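Local coordinates for protein 401aa long hypothetical glucose-1-phosphate thymidylyltransferase (Sulfolobus tokodaii, PDB 2GGQ) that transfers nucleotidyl groups from nucleoside triphosphates to sugar 1-phosphates, releasing diphosphate, in the synthesis of UDP-N-acetylglucosamine and UDP-N-acetylgalactosamine, at residues K2-A7 with T50-S55; I95-L100 with L155-I160. All coordinates share one frame; numbering follows the deposited sequence.

How the interactions relate
From the N terminus, strand 2-7 is the first to pair: interaction 1 sets it parallel to 50-55 and closes a 42-residue loop that carries helix 33-43. Interaction 2 opens only after interaction 1 has closed, so the two stand in series and neither nest nor cross. It brings 155-160 back against 95-100 after 54 residues that include helix 106-111 and strand 117-123. The centres of the two interactions are about 13 Å apart, yet strands 2-7 and 93-97 are neighbours in one sheet. L6 N to I96 O at 2.9 Å and L6 O to G98 N at 2.8 Å are probable hydrogen bonds joining them. Together the contacts tie the parallel strands next to TTP to antiparallel strand 155-163, where the sugar-phosphate site probably lies.

Interaction 1: residues K2-A7 with T50-S55; sequences KAFILA and TVIVSS. With TTP (thymidine-5'-triphosphate), chain E.
T50 O receives one hydrogen bond, from I5 N at 2.8 Å and close to the direction of the C=O bond, and a CA-H...O contact from F4 CA at 3.2 Å. The reciprocal bond, I52 N to I5 O, is nearly straight, with 169° at the hydrogen. T50 N to A3 O and A7 N to I52 O complete the parallel pairing, while water 1 links A3 O with T50 OG1. On the face bearing F4, T50, L6 and I52, side chains run alongside one another. The F4 ring presents CD1 obliquely to T50 CB at 3.5 Å; CG anti to the carbonyl carbon (chi1 -61°) sets the ring alongside T50, so that CD1 and CE1 are the atoms that meet CB. Further along, the methyls L6 CD2 and I52 CD1 meet at 3.6 Å. The other face is covered by helix 33-43, and there A7 CB presses on V51 CG1 at 3.5 Å, tighter than usual for two carbons. At the C-terminal end, L6 CB comes within 3.5 Å of thymine O4 of TTP. Parallel neighbouring strands joined through a helix that packs on one sheet face make a beta-alpha-beta crossover, here in the nucleotide-binding core of a Rossmann-like GT-A nucleotidyltransferase fold.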
# COMPACT_ATOMS: atom_id res chain seq x y z
N LYS A 2 4.30 -24.30 -4.10
CA LYS A 2 3.12 -23.43 -3.97
C LYS A 2 3.47 -22.16 -3.18
O LYS A 2 4.41 -22.16 -2.36
CB LYS A 2 1.96 -24.15 -3.28
CG LYS A 2 1.41 -25.33 -4.05
CD LYS A 2 0.68 -26.29 -3.12
CE LYS A 2 -0.81 -26.21 -3.30
NZ LYS A 2 -1.30 -26.79 -4.58
N ALA A 3 2.71 -21.09 -3.44
CA ALA A 3 2.82 -19.84 -2.67
C ALA A 3 1.45 -19.47 -2.13
O ALA A 3 0.43 -19.74 -2.79
CB ALA A 3 3.35 -18.72 -3.56
N PHE A 4 1.44 -18.88 -0.94
CA PHE A 4 0.23 -18.32 -0.36
C PHE A 4 0.43 -16.84 0.02
O PHE A 4 1.38 -16.53 0.72
CB PHE A 4 -0.17 -19.11 0.86
CG PHE A 4 -0.46 -20.57 0.55
CD1 PHE A 4 -1.76 -20.97 0.28
CD2 PHE A 4 0.58 -21.51 0.45
CE1 PHE A 4 -2.06 -22.30 -0.02
CE2 PHE A 4 0.29 -22.86 0.12
CZ PHE A 4 -1.04 -23.25 -0.10
N ILE A 5 -0.45 -15.97 -0.47
CA ILE A 5 -0.46 -14.55 -0.07
C ILE A 5 -1.52 -14.39 0.99
O ILE A 5 -2.70 -14.74 0.76
CB ILE A 5 -0.71 -13.61 -1.28
CG1 ILE A 5 0.30 -13.93 -2.40
CG2 ILE A 5 -0.63 -12.10 -0.83
CD1 ILE A 5 0.10 -13.19 -3.76
N LEU A 6 -1.11 -13.95 2.18
CA LEU A 6 -2.03 -13.76 3.29
C LEU A 6 -2.57 -12.35 3.15
O LEU A 6 -1.88 -11.36 3.45
CB LEU A 6 -1.36 -13.98 4.64
CG LEU A 6 -0.53 -15.27 4.75
CD1 LEU A 6 0.09 -15.38 6.12
CD2 LEU A 6 -1.37 -16.48 4.42
N ALA A 7 -3.79 -12.27 2.61
CA ALA A 7 -4.40 -11.00 2.23
C ALA A 7 -5.76 -10.81 2.90
O ALA A 7 -6.68 -10.19 2.32
CB ALA A 7 -4.55 -10.92 0.73
N THR A 50 -1.97 -19.03 -4.31
CA THR A 50 -3.25 -18.93 -3.65
C THR A 50 -3.26 -17.65 -2.80
O THR A 50 -2.31 -17.37 -2.04
CB THR A 50 -3.45 -20.16 -2.72
OG1 THR A 50 -3.53 -21.34 -3.53
CG2 THR A 50 -4.77 -20.06 -1.87
N VAL A 51 -4.32 -16.87 -2.93
CA VAL A 51 -4.49 -15.74 -2.02
C VAL A 51 -5.54 -16.11 -1.02
O VAL A 51 -6.62 -16.55 -1.40
CB VAL A 51 -4.96 -14.46 -2.76
CG1 VAL A 51 -4.79 -13.23 -1.84
CG2 VAL A 51 -4.17 -14.28 -4.02
N ILE A 52 -5.24 -15.90 0.25
CA ILE A 52 -6.21 -16.10 1.31
C ILE A 52 -6.86 -14.74 1.66
O ILE A 52 -6.15 -13.78 1.96
CB ILE A 52 -5.53 -16.71 2.51
CG1 ILE A 52 -4.98 -18.12 2.11
CG2 ILE A 52 -6.49 -16.79 3.67
CD1 ILE A 52 -3.91 -18.63 3.02
N VAL A 53 -8.18 -14.66 1.60
CA VAL A 53 -8.91 -13.38 1.68
C VAL A 53 -10.02 -13.45 2.75
O VAL A 53 -10.43 -14.55 3.15
CB VAL A 53 -9.55 -12.98 0.31
CG1 VAL A 53 -8.50 -12.92 -0.82
CG2 VAL A 53 -10.70 -13.94 -0.12
N SER A 54 -10.55 -12.30 3.17
CA SER A 54 -11.74 -12.32 4.01
C SER A 54 -12.90 -12.68 3.11
O SER A 54 -12.84 -12.42 1.90
CB SER A 54 -11.98 -10.95 4.63
OG SER A 54 -12.18 -10.00 3.59
N SER A 55 -13.94 -13.29 3.68
CA SER A 55 -15.19 -13.62 2.94
C SER A 55 -15.83 -12.41 2.27
O SER A 55 -16.30 -12.51 1.14
CB SER A 55 -16.22 -14.28 3.87
OG SER A 55 -15.67 -15.45 4.44
PA TTP E . -1.53 -6.20 9.87
O1A TTP E . -0.83 -5.67 11.12
O2A TTP E . -0.51 -6.72 8.86
O3A TTP E . -2.40 -4.99 9.15
PB TTP E . -3.96 -5.22 8.80
O1B TTP E . -4.47 -4.75 7.47
O2B TTP E . -4.27 -6.69 8.79
O3B TTP E . -4.72 -4.67 10.09
PG TTP E . -5.27 -3.21 10.39
O1G TTP E . -4.85 -2.26 9.27
O2G TTP E . -6.77 -3.23 10.54
O3G TTP E . -4.66 -2.88 11.73
O5' TTP E . -2.64 -7.30 10.34
C5' TTP E . -3.44 -7.06 11.52
C4' TTP E . -4.86 -7.66 11.60
O4' TTP E . -5.35 -8.45 10.49
C3' TTP E . -4.87 -8.65 12.73
O3' TTP E . -6.19 -8.64 13.30
C2' TTP E . -4.56 -10.01 12.08
C1' TTP E . -5.37 -9.89 10.80
N1 TTP E . -4.98 -10.70 9.61
C2 TTP E . -5.81 -11.81 9.19
O2 TTP E . -6.83 -12.17 9.83
N3 TTP E . -5.52 -12.52 8.10
C4 TTP E . -4.46 -12.22 7.35
O4 TTP E . -4.24 -12.90 6.33
C5 TTP E . -3.58 -11.09 7.73
C5M TTP E . -2.38 -10.74 6.89
C6 TTP E . -3.90 -10.37 8.88
O HOH W 1 -0.97 -22.17 -3.73
O HOH W 2 -9.18 -9.54 2.09

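Interaction 2: residues I95-L100 with L155-I160; sequences IIYGDL and LINAGI
Y97 and G159 form the tight part of this contact. Y97 N donates to G159 O at 3.0 Å, nearly in line with the carbonyl bond, and G159 CA lies over one face of the Y97 ring, 3.9 Å from its centroid, a CH-pi contact. The ring is brought there with CG anti to the carbonyl carbon (chi1 -67°). G159 has a positive phi of 70°, and a beta carbon there would collide with Y97 CD2, so the close fit depends on the missing side chain. L100 CD1 packs against the carbonyl oxygens of A158 and G159, 3.2 Å from each. I96 and I160, a non-hydrogen-bonded antiparallel pair, run side by side. The far end of the ring is looser: Y97 OH and N157 ND2 stand 4.1 Å apart without bonding each other, and each hydrogen-bonds instead to the hydroxyl of Y161. Y97 is partly exposed, unlike its buried partners. N157 OD1 takes the G159 N-H at 3.0 Å, an Asx turn in which the N-H comes from above the amide plane; with the ND2 bond to Y161 it probably limits turning of the amide. An alanine in place of Y97 is likely to leave G159 CA without its ring cover and Y161 without one phenolic mate. The chemistry pairs a backbone bond and CH-pi packing at G159 with a hydrogen-bonded group of Y97, N157 and Y161, consistent with Y97 and N157 binding N-acetyl-alpha-D-glucosamine 1-phosphate.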
# COMPACT_ATOMS: atom_id res chain seq x y z
N ILE A 95 5.25 -18.29 1.82
CA ILE A 95 4.18 -17.50 2.40
C ILE A 95 4.64 -16.05 2.44
O ILE A 95 5.80 -15.75 2.79
CB ILE A 95 3.78 -18.02 3.80
CG1 ILE A 95 3.13 -19.42 3.66
CG2 ILE A 95 2.79 -17.08 4.47
CD1 ILE A 95 3.96 -20.50 4.18
N ILE A 96 3.76 -15.18 1.98
CA ILE A 96 4.05 -13.73 1.89
C ILE A 96 2.82 -12.92 2.36
O ILE A 96 1.67 -13.27 2.06
CB ILE A 96 4.49 -13.36 0.47
CG1 ILE A 96 4.93 -11.91 0.35
CG2 ILE A 96 3.34 -13.55 -0.51
CD1 ILE A 96 5.92 -11.70 -0.81
N TYR A 97 3.07 -11.86 3.12
CA TYR A 97 1.98 -10.99 3.58
C TYR A 97 1.51 -10.11 2.44
O TYR A 97 2.32 -9.61 1.68
CB TYR A 97 2.42 -10.12 4.76
CG TYR A 97 2.70 -10.86 6.03
CD1 TYR A 97 2.17 -12.13 6.26
CD2 TYR A 97 3.45 -10.26 7.05
CE1 TYR A 97 2.43 -12.81 7.45
CE2 TYR A 97 3.72 -10.94 8.25
CZ TYR A 97 3.20 -12.21 8.44
OH TYR A 97 3.43 -12.87 9.61
N GLY A 98 0.19 -9.93 2.34
CA GLY A 98 -0.42 -9.27 1.19
C GLY A 98 -0.32 -7.75 1.04
O GLY A 98 -0.82 -7.20 0.06
N ASP A 99 0.33 -7.10 2.00
CA ASP A 99 0.54 -5.64 1.92
C ASP A 99 2.01 -5.22 1.81
O ASP A 99 2.36 -4.04 2.04
CB ASP A 99 -0.13 -4.97 3.12
CG ASP A 99 0.47 -5.40 4.47
OD1 ASP A 99 1.38 -6.25 4.54
OD2 ASP A 99 0.02 -4.83 5.47
N LEU A 100 2.86 -6.16 1.40
CA LEU A 100 4.28 -5.91 1.29
C LEU A 100 4.65 -5.52 -0.10
O LEU A 100 4.28 -6.19 -1.06
CB LEU A 100 5.10 -7.18 1.66
CG LEU A 100 4.75 -7.98 2.90
CD1 LEU A 100 5.67 -9.23 3.00
CD2 LEU A 100 4.91 -7.12 4.10
N LEU A 155 16.81 -5.67 12.95
CA LEU A 155 16.31 -6.70 12.03
C LEU A 155 14.93 -7.15 12.43
O LEU A 155 14.74 -7.61 13.56
CB LEU A 155 17.25 -7.90 12.07
CG LEU A 155 17.81 -8.61 10.83
CD1 LEU A 155 17.77 -10.13 11.06
CD2 LEU A 155 17.12 -8.25 9.55
N ILE A 156 13.97 -7.03 11.52
CA ILE A 156 12.57 -7.41 11.80
C ILE A 156 12.05 -8.41 10.76
O ILE A 156 12.61 -8.54 9.68
CB ILE A 156 11.59 -6.17 11.87
CG1 ILE A 156 11.57 -5.39 10.55
CG2 ILE A 156 11.92 -5.25 13.08
CD1 ILE A 156 10.37 -5.64 9.71
N ASN A 157 10.96 -9.07 11.10
CA ASN A 157 10.27 -10.02 10.25
C ASN A 157 9.72 -9.32 9.03
O ASN A 157 8.79 -8.50 9.12
CB ASN A 157 9.16 -10.69 11.05
CG ASN A 157 8.40 -11.70 10.25
OD1 ASN A 157 8.85 -12.15 9.19
ND2 ASN A 157 7.26 -12.09 10.75
N ALA A 158 10.32 -9.61 7.88
CA ALA A 158 9.83 -9.06 6.62
C ALA A 158 8.55 -9.68 6.06
O ALA A 158 8.07 -9.20 5.04
CB ALA A 158 10.94 -9.05 5.58
N GLY A 159 8.00 -10.71 6.70
CA GLY A 159 6.73 -11.31 6.30
C GLY A 159 6.83 -12.07 4.98
O GLY A 159 5.86 -12.13 4.23
N ILE A 160 8.01 -12.65 4.73
CA ILE A 160 8.29 -13.53 3.59
C ILE A 160 8.96 -14.80 4.15
O ILE A 160 10.05 -14.73 4.71
CB ILE A 160 9.26 -12.86 2.61
CG1 ILE A 160 8.62 -11.58 2.01
CG2 ILE A 160 9.70 -13.86 1.54
CD1 ILE A 160 9.62 -10.58 1.42